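Local coordinates for protein Alpha/beta fold hydrolase (PDB 6I8W) that hydrolyses phospholipids as a membrane phospholipase A that acts as a virulence factor of Pseudomonas aeruginosa, at residues A[182-187]-A[197-202]; A[110-115]-A[136-141]; A[25-30]-A[212-217]; A[261-266]-A[278-283]; A[142-147]-A[155-160]. All coordinates share one frame; numbering follows the deposited sequence.

Contact 1: A[182-187]-A[197-202]; sequences NPLVVR and DFVFVQ. With BOG (octyl beta-D-glucopyranoside), chain D.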
# COMPACT_ATOMS: atom_id res chain seq x y z
N ASN A 182 -15.01 11.53 -2.23
CA ASN A 182 -13.78 10.81 -1.98
C ASN A 182 -13.86 9.45 -2.66
O ASN A 182 -14.49 8.53 -2.13
CB ASN A 182 -13.51 10.68 -0.48
CG ASN A 182 -12.15 10.04 -0.17
OD1 ASN A 182 -11.41 9.67 -1.08
ND2 ASN A 182 -11.82 9.94 1.11
N PRO A 183 -13.25 9.33 -3.85
CA PRO A 183 -13.26 8.06 -4.57
C PRO A 183 -12.55 6.95 -3.80
O PRO A 183 -12.77 5.78 -4.11
CB PRO A 183 -12.51 8.39 -5.87
CG PRO A 183 -12.65 9.87 -6.02
CD PRO A 183 -12.63 10.41 -4.63
N LEU A 184 -11.72 7.30 -2.82
CA LEU A 184 -10.94 6.28 -2.10
C LEU A 184 -11.78 5.55 -1.06
O LEU A 184 -11.36 4.52 -0.55
CB LEU A 184 -9.71 6.90 -1.44
CG LEU A 184 -8.73 7.66 -2.35
CD1 LEU A 184 -7.50 8.11 -1.57
CD2 LEU A 184 -8.32 6.84 -3.56
N VAL A 185 -12.96 6.09 -0.75
CA VAL A 185 -13.87 5.44 0.17
C VAL A 185 -15.07 4.93 -0.63
O VAL A 185 -15.86 5.72 -1.15
CB VAL A 185 -14.35 6.39 1.29
CG1 VAL A 185 -15.37 5.69 2.16
CG2 VAL A 185 -13.17 6.85 2.14
N VAL A 186 -15.19 3.62 -0.73
CA VAL A 186 -16.17 2.98 -1.61
C VAL A 186 -17.45 2.66 -0.84
O VAL A 186 -17.51 1.68 -0.10
CB VAL A 186 -15.58 1.69 -2.23
CG1 VAL A 186 -16.55 1.07 -3.19
CG2 VAL A 186 -14.26 2.01 -2.93
N ARG A 187 -18.47 3.51 -1.01
CA ARG A 187 -19.73 3.39 -0.26
C ARG A 187 -20.71 2.38 -0.87
O ARG A 187 -21.45 1.70 -0.15
CB ARG A 187 -20.43 4.75 -0.16
CG ARG A 187 -19.56 5.87 0.37
CD ARG A 187 -19.35 5.74 1.86
NE ARG A 187 -18.76 6.94 2.43
CZ ARG A 187 -18.65 7.16 3.74
NH1 ARG A 187 -19.10 6.25 4.61
NH2 ARG A 187 -18.10 8.28 4.19
N ASP A 197 -10.81 3.12 -11.83
CA ASP A 197 -10.66 4.13 -12.90
C ASP A 197 -9.88 5.34 -12.39
O ASP A 197 -9.16 6.00 -13.14
CB ASP A 197 -12.02 4.59 -13.44
CG ASP A 197 -12.78 3.48 -14.14
OD1 ASP A 197 -12.15 2.46 -14.49
OD2 ASP A 197 -14.01 3.63 -14.35
N PHE A 198 -10.01 5.61 -11.10
CA PHE A 198 -9.40 6.79 -10.48
C PHE A 198 -7.88 6.63 -10.29
O PHE A 198 -7.14 7.62 -10.34
CB PHE A 198 -10.07 7.08 -9.14
CG PHE A 198 -9.73 8.42 -8.57
CD1 PHE A 198 -10.09 9.58 -9.25
CD2 PHE A 198 -9.12 8.54 -7.34
CE1 PHE A 198 -9.80 10.83 -8.72
CE2 PHE A 198 -8.83 9.78 -6.80
CZ PHE A 198 -9.17 10.92 -7.48
N VAL A 199 -7.41 5.41 -10.06
CA VAL A 199 -6.00 5.21 -9.73
C VAL A 199 -5.20 4.54 -10.86
O VAL A 199 -3.97 4.56 -10.81
CB VAL A 199 -5.82 4.36 -8.44
CG1 VAL A 199 -6.53 5.02 -7.23
CG2 VAL A 199 -6.31 2.95 -8.66
N PHE A 200 -5.88 3.98 -11.86
CA PHE A 200 -5.21 3.37 -13.02
C PHE A 200 -5.40 4.13 -14.32
O PHE A 200 -6.52 4.54 -14.65
CB PHE A 200 -5.71 1.94 -13.26
CG PHE A 200 -5.33 0.95 -12.20
CD1 PHE A 200 -4.02 0.52 -12.07
CD2 PHE A 200 -6.30 0.42 -11.36
CE1 PHE A 200 -3.67 -0.40 -11.09
CE2 PHE A 200 -5.97 -0.51 -10.38
CZ PHE A 200 -4.65 -0.92 -10.24
N VAL A 201 -4.33 4.27 -15.10
CA VAL A 201 -4.50 4.68 -16.48
C VAL A 201 -4.89 3.45 -17.31
O VAL A 201 -5.92 3.44 -17.98
CB VAL A 201 -3.23 5.35 -17.04
CG1 VAL A 201 -3.40 5.64 -18.54
CG2 VAL A 201 -2.95 6.63 -16.26
N GLN A 202 -4.06 2.41 -17.27
CA GLN A 202 -4.41 1.14 -17.91
C GLN A 202 -4.60 0.13 -16.80
O GLN A 202 -3.63 -0.29 -16.16
CB GLN A 202 -3.32 0.67 -18.89
CG GLN A 202 -3.22 1.48 -20.18
CD GLN A 202 -2.21 0.90 -21.18
OE1 GLN A 202 -1.01 0.82 -20.90
NE2 GLN A 202 -2.70 0.49 -22.34
C1 BOG D . -5.95 -12.35 -12.55
O1 BOG D . -5.69 -11.16 -11.80
C2 BOG D . -5.82 -11.98 -14.03
O2 BOG D . -7.05 -11.40 -14.46
C3 BOG D . -5.48 -13.16 -14.95
O3 BOG D . -5.18 -12.71 -16.28
C4 BOG D . -4.29 -13.88 -14.36
O4 BOG D . -3.82 -14.92 -15.24
C5 BOG D . -4.78 -14.43 -13.02
O5 BOG D . -5.04 -13.36 -12.10
C6 BOG D . -3.81 -15.44 -12.40
O6 BOG D . -3.01 -14.85 -11.38
C1' BOG D . -5.85 -11.33 -10.39
C2' BOG D . -5.22 -10.14 -9.68
C3' BOG D . -5.33 -8.90 -10.56
C4' BOG D . -4.96 -7.64 -9.82
C5' BOG D . -5.88 -6.51 -10.27
C6' BOG D . -5.36 -5.16 -9.82
C7' BOG D . -6.50 -4.14 -9.78
C8' BOG D . -7.20 -4.08 -11.12

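Contact 2: A[110-115]-A[136-141]; sequences YDVGTQ and NSMGGH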
# COMPACT_ATOMS: atom_id res chain seq x y z
N TYR A 110 -4.61 6.54 13.92
CA TYR A 110 -4.11 6.01 12.67
C TYR A 110 -3.42 7.08 11.84
O TYR A 110 -3.26 6.93 10.64
CB TYR A 110 -5.25 5.37 11.87
CG TYR A 110 -5.81 4.13 12.52
CD1 TYR A 110 -5.17 2.91 12.39
CD2 TYR A 110 -6.98 4.18 13.28
CE1 TYR A 110 -5.67 1.77 13.00
CE2 TYR A 110 -7.49 3.05 13.87
CZ TYR A 110 -6.82 1.85 13.72
OH TYR A 110 -7.32 0.71 14.31
N ASP A 111 -3.02 8.17 12.50
CA ASP A 111 -2.20 9.18 11.85
C ASP A 111 -0.86 8.59 11.42
O ASP A 111 -0.40 7.60 11.99
CB ASP A 111 -1.96 10.37 12.80
CG ASP A 111 -1.07 10.00 13.96
OD1 ASP A 111 -1.59 9.48 14.97
OD2 ASP A 111 0.16 10.19 13.85
N VAL A 112 -0.21 9.21 10.44
CA VAL A 112 0.98 8.61 9.84
C VAL A 112 2.17 8.61 10.81
O VAL A 112 3.08 7.80 10.69
CB VAL A 112 1.38 9.33 8.54
CG1 VAL A 112 0.34 9.08 7.46
CG2 VAL A 112 1.55 10.84 8.78
N GLY A 113 2.15 9.53 11.77
CA GLY A 113 3.19 9.58 12.79
C GLY A 113 3.15 8.37 13.72
O GLY A 113 4.17 7.71 13.94
N THR A 114 1.97 8.07 14.25
CA THR A 114 1.76 6.87 15.05
C THR A 114 2.05 5.61 14.21
O THR A 114 2.70 4.67 14.67
CB THR A 114 0.32 6.84 15.61
OG1 THR A 114 0.06 8.05 16.31
CG2 THR A 114 0.11 5.65 16.53
N GLN A 115 1.59 5.59 12.97
CA GLN A 115 1.82 4.43 12.11
C GLN A 115 3.32 4.21 11.85
O GLN A 115 3.79 3.08 11.86
CB GLN A 115 1.06 4.59 10.79
CG GLN A 115 -0.47 4.50 10.93
CD GLN A 115 -0.96 3.05 11.06
OE1 GLN A 115 -0.45 2.27 11.86
NE2 GLN A 115 -1.93 2.69 10.24
N ASN A 136 3.98 3.45 -0.81
CA ASN A 136 3.09 4.09 -1.77
C ASN A 136 2.03 4.95 -1.07
O ASN A 136 1.35 4.50 -0.14
CB ASN A 136 2.41 3.03 -2.64
CG ASN A 136 1.28 3.58 -3.49
OD1 ASN A 136 0.12 3.22 -3.31
ND2 ASN A 136 1.62 4.45 -4.44
N SER A 137 1.89 6.19 -1.55
CA SER A 137 0.84 7.09 -1.07
C SER A 137 0.90 7.30 0.45
O SER A 137 1.90 7.77 0.97
CB SER A 137 -0.52 6.53 -1.50
OG SER A 137 -1.53 7.52 -1.44
N MET A 138 -0.17 6.95 1.16
CA MET A 138 -0.17 7.05 2.63
C MET A 138 1.03 6.29 3.24
O MET A 138 1.62 6.73 4.21
CB MET A 138 -1.47 6.50 3.22
CG MET A 138 -1.50 6.55 4.76
SD MET A 138 -2.83 5.57 5.49
CE MET A 138 -2.25 3.90 5.14
N GLY A 139 1.37 5.14 2.65
CA GLY A 139 2.51 4.35 3.10
C GLY A 139 3.85 5.04 2.83
O GLY A 139 4.82 4.85 3.56
N GLY A 140 3.90 5.85 1.78
CA GLY A 140 5.10 6.64 1.50
C GLY A 140 5.23 7.77 2.51
O GLY A 140 6.33 8.11 2.94
N HIS A 141 4.09 8.35 2.89
CA HIS A 141 4.07 9.40 3.91
C HIS A 141 4.67 8.84 5.21
O HIS A 141 5.54 9.45 5.83
CB HIS A 141 2.63 9.89 4.12
CG HIS A 141 2.53 11.17 4.90
ND1 HIS A 141 1.34 11.85 5.07
CD2 HIS A 141 3.47 11.90 5.55
CE1 HIS A 141 1.55 12.94 5.79
NE2 HIS A 141 2.83 12.99 6.10

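Contact 3: A[25-30]-A[212-217]; sequences TLLASV and RYLGER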
# COMPACT_ATOMS: atom_id res chain seq x y z
N THR A 25 -13.14 -18.44 -1.48
CA THR A 25 -12.17 -19.40 -2.01
C THR A 25 -11.52 -18.84 -3.27
O THR A 25 -10.36 -19.12 -3.56
CB THR A 25 -12.80 -20.78 -2.32
OG1 THR A 25 -13.69 -20.65 -3.43
CG2 THR A 25 -13.56 -21.32 -1.13
N LEU A 26 -12.30 -18.09 -4.04
CA LEU A 26 -11.77 -17.43 -5.23
C LEU A 26 -10.61 -16.50 -4.85
O LEU A 26 -9.53 -16.56 -5.44
CB LEU A 26 -12.87 -16.62 -5.92
CG LEU A 26 -12.77 -16.21 -7.39
CD1 LEU A 26 -14.16 -15.87 -7.89
CD2 LEU A 26 -11.83 -15.06 -7.59
N LEU A 27 -10.82 -15.67 -3.83
CA LEU A 27 -9.77 -14.74 -3.40
C LEU A 27 -8.57 -15.53 -2.87
O LEU A 27 -7.43 -15.18 -3.15
CB LEU A 27 -10.30 -13.76 -2.34
CG LEU A 27 -9.29 -12.79 -1.72
CD1 LEU A 27 -8.50 -12.01 -2.78
CD2 LEU A 27 -9.96 -11.83 -0.70
N ALA A 28 -8.84 -16.60 -2.13
CA ALA A 28 -7.75 -17.39 -1.57
C ALA A 28 -6.93 -18.06 -2.69
O ALA A 28 -5.70 -18.17 -2.58
CB ALA A 28 -8.31 -18.45 -0.60
N SER A 29 -7.59 -18.44 -3.77
CA SER A 29 -6.91 -19.08 -4.90
C SER A 29 -6.03 -18.07 -5.63
O SER A 29 -4.87 -18.34 -5.93
CB SER A 29 -7.91 -19.70 -5.86
OG SER A 29 -8.63 -20.76 -5.25
N VAL A 30 -6.59 -16.90 -5.91
CA VAL A 30 -5.81 -15.86 -6.58
C VAL A 30 -4.62 -15.39 -5.73
O VAL A 30 -3.53 -15.15 -6.25
CB VAL A 30 -6.70 -14.68 -6.95
CG1 VAL A 30 -5.85 -13.56 -7.53
CG2 VAL A 30 -7.72 -15.13 -7.99
N ARG A 212 -16.19 -8.17 -8.21
CA ARG A 212 -17.37 -7.96 -7.38
C ARG A 212 -17.10 -8.21 -5.90
O ARG A 212 -17.58 -7.48 -5.03
CB ARG A 212 -18.53 -8.83 -7.87
CG ARG A 212 -19.25 -8.24 -9.07
CD ARG A 212 -20.51 -9.03 -9.45
NE ARG A 212 -20.27 -9.94 -10.56
CZ ARG A 212 -20.16 -11.26 -10.43
NH1 ARG A 212 -20.28 -11.83 -9.23
NH2 ARG A 212 -19.95 -12.02 -11.50
N TYR A 213 -16.35 -9.26 -5.59
CA TYR A 213 -16.04 -9.57 -4.20
C TYR A 213 -15.12 -8.50 -3.62
O TYR A 213 -15.31 -8.08 -2.48
CB TYR A 213 -15.43 -10.96 -4.07
CG TYR A 213 -15.16 -11.41 -2.65
CD1 TYR A 213 -16.20 -11.48 -1.71
CD2 TYR A 213 -13.92 -11.87 -2.28
CE1 TYR A 213 -15.97 -11.93 -0.42
CE2 TYR A 213 -13.68 -12.34 -1.00
CZ TYR A 213 -14.70 -12.36 -0.08
OH TYR A 213 -14.44 -12.83 1.19
N LEU A 214 -14.13 -8.07 -4.38
CA LEU A 214 -13.24 -7.00 -3.91
C LEU A 214 -14.08 -5.75 -3.61
O LEU A 214 -13.85 -5.07 -2.60
CB LEU A 214 -12.16 -6.67 -4.95
CG LEU A 214 -11.13 -7.78 -5.15
CD1 LEU A 214 -10.15 -7.41 -6.26
CD2 LEU A 214 -10.40 -8.08 -3.84
N GLY A 215 -15.05 -5.46 -4.48
CA GLY A 215 -15.95 -4.33 -4.29
C GLY A 215 -16.81 -4.50 -3.04
O GLY A 215 -17.06 -3.54 -2.32
N GLU A 216 -17.28 -5.73 -2.81
CA GLU A 216 -18.06 -6.01 -1.60
C GLU A 216 -17.21 -5.78 -0.36
O GLU A 216 -17.65 -5.14 0.60
CB GLU A 216 -18.60 -7.44 -1.62
CG GLU A 216 -19.71 -7.68 -2.63
CD GLU A 216 -20.18 -9.13 -2.66
OE1 GLU A 216 -19.84 -9.89 -1.73
OE2 GLU A 216 -20.88 -9.50 -3.62
N ARG A 217 -15.98 -6.28 -0.39
CA ARG A 217 -15.07 -6.10 0.74
C ARG A 217 -14.77 -4.62 0.99
O ARG A 217 -14.66 -4.19 2.14
CB ARG A 217 -13.76 -6.86 0.49
CG ARG A 217 -13.94 -8.38 0.49
CD ARG A 217 -12.71 -9.08 -0.05
NE ARG A 217 -11.50 -8.71 0.69
CZ ARG A 217 -11.10 -9.30 1.81
NH1 ARG A 217 -11.81 -10.29 2.34
NH2 ARG A 217 -9.99 -8.90 2.41

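Contact 4: A[261-266]-A[278-283]; sequences LDVSSI and VVIMEN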
# COMPACT_ATOMS: atom_id res chain seq x y z
N LEU A 261 -2.54 12.09 -6.16
CA LEU A 261 -1.51 12.98 -5.63
C LEU A 261 -0.67 13.47 -6.81
O LEU A 261 -0.22 12.66 -7.64
CB LEU A 261 -0.63 12.27 -4.60
CG LEU A 261 -1.37 11.69 -3.39
CD1 LEU A 261 -0.40 10.88 -2.55
CD2 LEU A 261 -1.99 12.80 -2.57
N ASP A 262 -0.45 14.77 -6.90
CA ASP A 262 0.04 15.33 -8.15
C ASP A 262 1.54 15.17 -8.34
O ASP A 262 2.31 15.30 -7.38
CB ASP A 262 -0.34 16.80 -8.27
CG ASP A 262 -0.29 17.27 -9.69
OD1 ASP A 262 -1.24 16.96 -10.43
OD2 ASP A 262 0.73 17.89 -10.08
N VAL A 263 1.95 14.91 -9.58
CA VAL A 263 3.37 14.73 -9.91
C VAL A 263 4.22 15.96 -9.55
O VAL A 263 5.42 15.83 -9.32
CB VAL A 263 3.57 14.40 -11.42
CG1 VAL A 263 3.19 15.59 -12.31
CG2 VAL A 263 4.99 13.91 -11.70
N SER A 264 3.60 17.13 -9.46
CA SER A 264 4.34 18.33 -9.06
C SER A 264 4.84 18.24 -7.61
O SER A 264 5.61 19.10 -7.17
CB SER A 264 3.46 19.59 -9.24
OG SER A 264 2.32 19.59 -8.39
N SER A 265 4.39 17.23 -6.87
CA SER A 265 4.95 16.91 -5.56
C SER A 265 6.48 16.75 -5.60
O SER A 265 7.16 17.06 -4.63
CB SER A 265 4.35 15.62 -5.00
OG SER A 265 2.97 15.76 -4.70
N ILE A 266 7.00 16.25 -6.72
CA ILE A 266 8.43 15.99 -6.84
C ILE A 266 9.25 17.29 -6.76
O ILE A 266 10.32 17.32 -6.16
CB ILE A 266 8.75 15.24 -8.15
CG1 ILE A 266 8.36 13.76 -8.01
CG2 ILE A 266 10.25 15.31 -8.51
CD1 ILE A 266 8.45 12.99 -9.29
N VAL A 278 15.14 10.54 -9.11
CA VAL A 278 13.80 10.77 -9.64
C VAL A 278 13.47 9.80 -10.76
O VAL A 278 14.29 9.56 -11.65
CB VAL A 278 13.64 12.22 -10.16
CG1 VAL A 278 12.27 12.41 -10.82
CG2 VAL A 278 13.84 13.25 -9.04
N VAL A 279 12.28 9.22 -10.71
CA VAL A 279 11.72 8.50 -11.85
C VAL A 279 10.27 8.94 -12.08
O VAL A 279 9.45 8.86 -11.18
CB VAL A 279 11.76 6.97 -11.65
CG1 VAL A 279 10.98 6.28 -12.77
CG2 VAL A 279 13.23 6.45 -11.60
N ILE A 280 9.96 9.43 -13.28
CA ILE A 280 8.57 9.69 -13.63
C ILE A 280 8.20 8.76 -14.77
O ILE A 280 8.76 8.86 -15.86
CB ILE A 280 8.32 11.16 -14.04
CG1 ILE A 280 8.77 12.11 -12.92
CG2 ILE A 280 6.83 11.40 -14.36
CD1 ILE A 280 8.65 13.60 -13.29
N MET A 281 7.26 7.87 -14.50
CA MET A 281 6.80 6.92 -15.52
C MET A 281 5.68 7.52 -16.35
O MET A 281 4.77 8.15 -15.81
CB MET A 281 6.37 5.61 -14.85
CG MET A 281 7.58 4.83 -14.31
SD MET A 281 7.16 3.43 -13.25
CE MET A 281 6.13 2.49 -14.35
N GLU A 282 5.76 7.33 -17.66
CA GLU A 282 4.84 7.97 -18.60
C GLU A 282 3.52 7.21 -18.74
O GLU A 282 3.51 5.98 -18.75
CB GLU A 282 5.49 8.10 -19.98
CG GLU A 282 4.73 9.02 -20.94
CD GLU A 282 3.84 8.25 -21.89
OE1 GLU A 282 4.05 7.03 -22.04
OE2 GLU A 282 2.92 8.86 -22.48
N ASN A 283 2.42 7.95 -18.86
CA ASN A 283 1.08 7.40 -19.02
C ASN A 283 0.75 6.37 -17.95
O ASN A 283 0.23 5.29 -18.25
CB ASN A 283 0.91 6.76 -20.42
CG ASN A 283 -0.56 6.69 -20.85
OD1 ASN A 283 -1.34 7.59 -20.56
ND2 ASN A 283 -0.93 5.60 -21.50

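Contact 5: A[142-147]-A[155-160]; sequences IAALYA and LSLALI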
# COMPACT_ATOMS: atom_id res chain seq x y z
N ILE A 142 4.21 7.65 5.58
CA ILE A 142 4.70 6.91 6.74
C ILE A 142 6.19 6.53 6.62
O ILE A 142 6.96 6.69 7.57
CB ILE A 142 3.86 5.63 6.94
CG1 ILE A 142 2.43 5.99 7.40
CG2 ILE A 142 4.54 4.65 7.90
CD1 ILE A 142 1.42 4.84 7.20
N ALA A 143 6.59 6.02 5.46
CA ALA A 143 7.99 5.63 5.23
C ALA A 143 8.93 6.82 5.37
O ALA A 143 10.02 6.70 5.91
CB ALA A 143 8.16 5.01 3.86
N ALA A 144 8.52 7.97 4.85
CA ALA A 144 9.36 9.16 4.94
C ALA A 144 9.59 9.54 6.41
O ALA A 144 10.71 9.90 6.78
CB ALA A 144 8.75 10.32 4.17
N LEU A 145 8.56 9.43 7.24
CA LEU A 145 8.71 9.79 8.65
C LEU A 145 9.61 8.81 9.39
O LEU A 145 10.40 9.20 10.25
CB LEU A 145 7.35 9.89 9.35
CG LEU A 145 6.50 11.08 8.93
CD1 LEU A 145 5.13 11.01 9.59
CD2 LEU A 145 7.21 12.41 9.25
N TYR A 146 9.48 7.53 9.07
CA TYR A 146 10.37 6.50 9.61
C TYR A 146 11.82 6.88 9.30
O TYR A 146 12.68 6.90 10.19
CB TYR A 146 9.98 5.13 9.03
CG TYR A 146 10.66 3.89 9.59
CD1 TYR A 146 11.79 3.95 10.39
CD2 TYR A 146 10.17 2.63 9.27
CE1 TYR A 146 12.40 2.80 10.87
CE2 TYR A 146 10.76 1.47 9.75
CZ TYR A 146 11.88 1.56 10.54
OH TYR A 146 12.46 0.40 11.01
N ALA A 147 12.10 7.18 8.03
CA ALA A 147 13.45 7.53 7.59
C ALA A 147 13.97 8.80 8.27
O ALA A 147 15.17 8.91 8.53
CB ALA A 147 13.49 7.70 6.06
N LEU A 155 18.51 2.20 5.04
CA LEU A 155 19.55 2.15 4.03
C LEU A 155 19.16 2.91 2.76
O LEU A 155 20.01 3.44 2.06
CB LEU A 155 19.88 0.70 3.69
CG LEU A 155 20.34 -0.16 4.86
CD1 LEU A 155 20.38 -1.62 4.43
CD2 LEU A 155 21.70 0.30 5.38
N SER A 156 17.87 2.90 2.44
CA SER A 156 17.37 3.70 1.32
C SER A 156 15.87 3.86 1.47
O SER A 156 15.23 3.11 2.20
CB SER A 156 17.71 3.08 -0.03
OG SER A 156 16.88 1.95 -0.31
N LEU A 157 15.33 4.84 0.76
CA LEU A 157 13.91 5.17 0.85
C LEU A 157 13.36 5.36 -0.55
O LEU A 157 13.95 6.06 -1.37
CB LEU A 157 13.72 6.43 1.67
CG LEU A 157 12.32 7.05 1.68
CD1 LEU A 157 11.33 6.11 2.39
CD2 LEU A 157 12.37 8.42 2.37
N ALA A 158 12.24 4.72 -0.84
CA ALA A 158 11.57 4.91 -2.12
C ALA A 158 10.17 5.41 -1.83
O ALA A 158 9.38 4.75 -1.15
CB ALA A 158 11.54 3.60 -2.95
N LEU A 159 9.89 6.60 -2.34
CA LEU A 159 8.59 7.22 -2.16
C LEU A 159 7.87 7.09 -3.48
O LEU A 159 8.23 7.73 -4.46
CB LEU A 159 8.75 8.69 -1.74
CG LEU A 159 9.46 8.88 -0.40
CD1 LEU A 159 9.68 10.37 -0.07
CD2 LEU A 159 8.64 8.20 0.71
N ILE A 160 6.87 6.22 -3.50
CA ILE A 160 6.16 5.95 -4.73
C ILE A 160 4.81 6.66 -4.68
O ILE A 160 3.87 6.17 -4.05
CB ILE A 160 5.98 4.42 -4.92
CG1 ILE A 160 7.38 3.76 -4.96
CG2 ILE A 160 5.18 4.11 -6.21
CD1 ILE A 160 7.36 2.23 -4.99

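Contact 1: A[182-187]-A[197-202]
F198 and P183 meet because the F198 ring is set trans to its own backbone N, with CG beside the carbonyl carbon (chi1 -167°). This carries the ring off the last turn of helix 191-199 and brings one ring face against the proline. P183 CG sits over the ring centre, 3.8 Å from the F198 centroid and 6° off the ring normal. This is a CH-pi contact. P183 CB shares that face, 3.7 Å from F198 CD2. L184 comes in differently. Its CD2 lies at the ring edge, near the ring plane, 4.2 Å from F198 CD2. The same methyl reaches V199 CG1 at 4.5 Å, a looser touch. The 182-187 side is shaped by a type I turn from N182 to V185 and by an Asx turn. In the Asx turn L184 N donates to N182 OD1 at 3.0 Å, from above the carbonyl plane. The turn brings P183 over the face and L184 to the edge of the F198 ring. F200 CE2 lies 3.7 Å from C7' of the octyl glucoside tail. The side chain of L184 is close to a bound myristic acid. V199 makes a backbone hydrogen bond with H286, the probable triad histidine, so this helix end borders the probable active site. The contact ties the loop after helix 172-177 to the end of helix 191-199. E172 touches F198, and helix 208-234 packs against N182, V185 and V186.

Contact 2: A[110-115]-A[136-141]
V112 lies over one face of the H141 imidazole. Its CG2 is 3.6 Å from the H141 ring centroid and 10° off the normal, a CH-pi contact. V112 CG1 reaches the same ring near ND1, at 3.8 Å from H141 ND1. Both methyls lie on the imidazole, and V112 CG1 also touches M138 CG at 4.1 Å. A chi1 of -166° extends H141 away from its backbone N and brings the ring across the valine. Outward from this shell, H141 NE2 is hydrogen-bonded to I237 O, which helps to set the ring's rotation. On the other segment D111 is the N-cap of helix 112-125. Its OD2 accepts from T114 N at 2.8 Å, which holds the helix start that carries V112. S137, in a strained backbone turn just before helix 138-149, fits a nucleophile elbow. The contact joins the first turns of helices 112-125 and 138-149. L232 of helix 208-234 touches both V112 and M138, while I142 and L145 pack on V112.

Contact 3: A[25-30]-A[212-217]
T25 O, one turn before S29, is gripped twice. S29 N donates to it at 2.9 Å. In the conformer modelled here, S29 OG also donates to T25 O at 2.9 Å, from the opposite face of the carbonyl plane. This pair belongs to helix 3-38 itself. Across the contact the main partner is L27. Its side chain leaves the helix fully extended at chi1 (176°), which sends the branched end toward helix 208-234. There L27 CD2 lies over one face of the R217 guanidinium, toward its rim, 3.7 Å from R217 NE. The two side chains come from opposite directions. The same methyl approaches Y213 CE2 at 3.8 Å, obliquely to the ring. The other methyl, L27 CD1, makes a looser touch with L214 CD2 at 4.5 Å. R217 is bent at chi3 (56°), and its CD lies over a face of the Y213 ring. R217 thus touches both the tyrosine face and L27. The axes of segments 25-30 and 212-217 come within 11.1 Å, at 107° between their directions. P23 and A24 of helix 3-38 also touch Y213. Bound myristic acid touches L214, and the octyl glucoside touches V30, so lipid-like molecules border the joint. The chemistry is apolar with a charged rim. A leucine methyl covers the flat guanidinium without using its N-H groups. R31 brings a like charge close to R217, which would probably disfavour close approach of the two groups.

Contact 4: A[261-266]-A[278-283]
I266 and I280 face each other with their long branches at a slant. I266 CD1 meets I280 CG1 at 3.7 Å, the closest pair between the segments. In both residues CG1 lies opposite the carbonyl carbon (chi1 -77° for I266, -56° for I280), and this sends the two CG1 branches to meet. V263 approaches I280 differently, at about a right angle. Its CG2 touches I280 CD1 at 4.0 Å. I280 CD1 thus touches both V263 CG2 and I266 CD1. V278 is the neighbour two residues back on the same face of the strand. It slants against I266, with V278 CG1 4.2 Å from I266 CD1. All four residues send their CB toward the other segment, while V279 between them turns away. The valine and the isoleucine of the first segment are placed by a capped turn. D262 OD2 takes two donors from opposite faces of its carboxylate plane: S264 N at 3.0 Å and S264 OG at 2.9 Å. D262 O accepts from S265 N, the turn bond, and from S265 OG at 2.8 Å, in the carbonyl plane. The side-chain bonds reinforce the type I turn from D262 to S265. I266 is buried, but V278 and I280 lie on the surface. W254 of strand 250-255 backs V263 and I266. Strand 276-281 is the outermost strand at its end of the sheet. The arrangement is that of a beta-alpha-beta unit, with helix 265-269 packed on the last strand of the alpha/beta hydrolase sheet.

Contact 5: A[142-147]-A[155-160]
L157 makes the tight part of this contact, against the alanines of helix 138-149. Its CD1 lies 3.7 Å from A143 CB. L157 CD2 sits 3.9 Å from A147 CB and 4.0 Å from A144 CA. With CG opposite the backbone N (chi1 171°), the leucine fork points at the helix, and its two methyls reach A143 and A147, one helical turn apart. The small alanines let the axes of segments 142-147 and 156-160 come within 8.7 Å. L159 gives the looser part, where its CD2 is 4.1 Å from A144 CB. All five touching residues are buried; the exposed end of the strand segment, L155, takes no part. L159 continues onto T250 and L252 of the next strand. L157 also touches L133 and I246. I142 and L145 point away from the strand. The two segment axes run nearly antiparallel, at 157°. This is the helix-on-strand packing of a beta-alpha-beta crossover, here strand 131-136, helix 138-149 and strand 154-160 of the alpha/beta hydrolase fold.

How the contacts relate
Contacts 2 and 5 share helix 138-149, and their centres are 10 Å apart. N136 ND2 probably bonds to I160 O at 2.9 Å, tying the two near the putative nucleophile S137. Contact 4 reaches the same serine, with L261 CD1 against S137 OG in the conformer modelled. D258 and H286 would complete a probable triad. Contact 1 touches contact 4 where V201 CG1 meets N283 OD1 at 3.5 Å. Contacts 4 and 5 pack on one sheet, with centres about 17 Å apart. Contact 3 lies outermost, its centre about 31 Å from those of contacts 4 and 5. Bound myristic acid touches L214 of contact 3 and N136 of contact 2, so it spans from helix 208-234 to the probable active site.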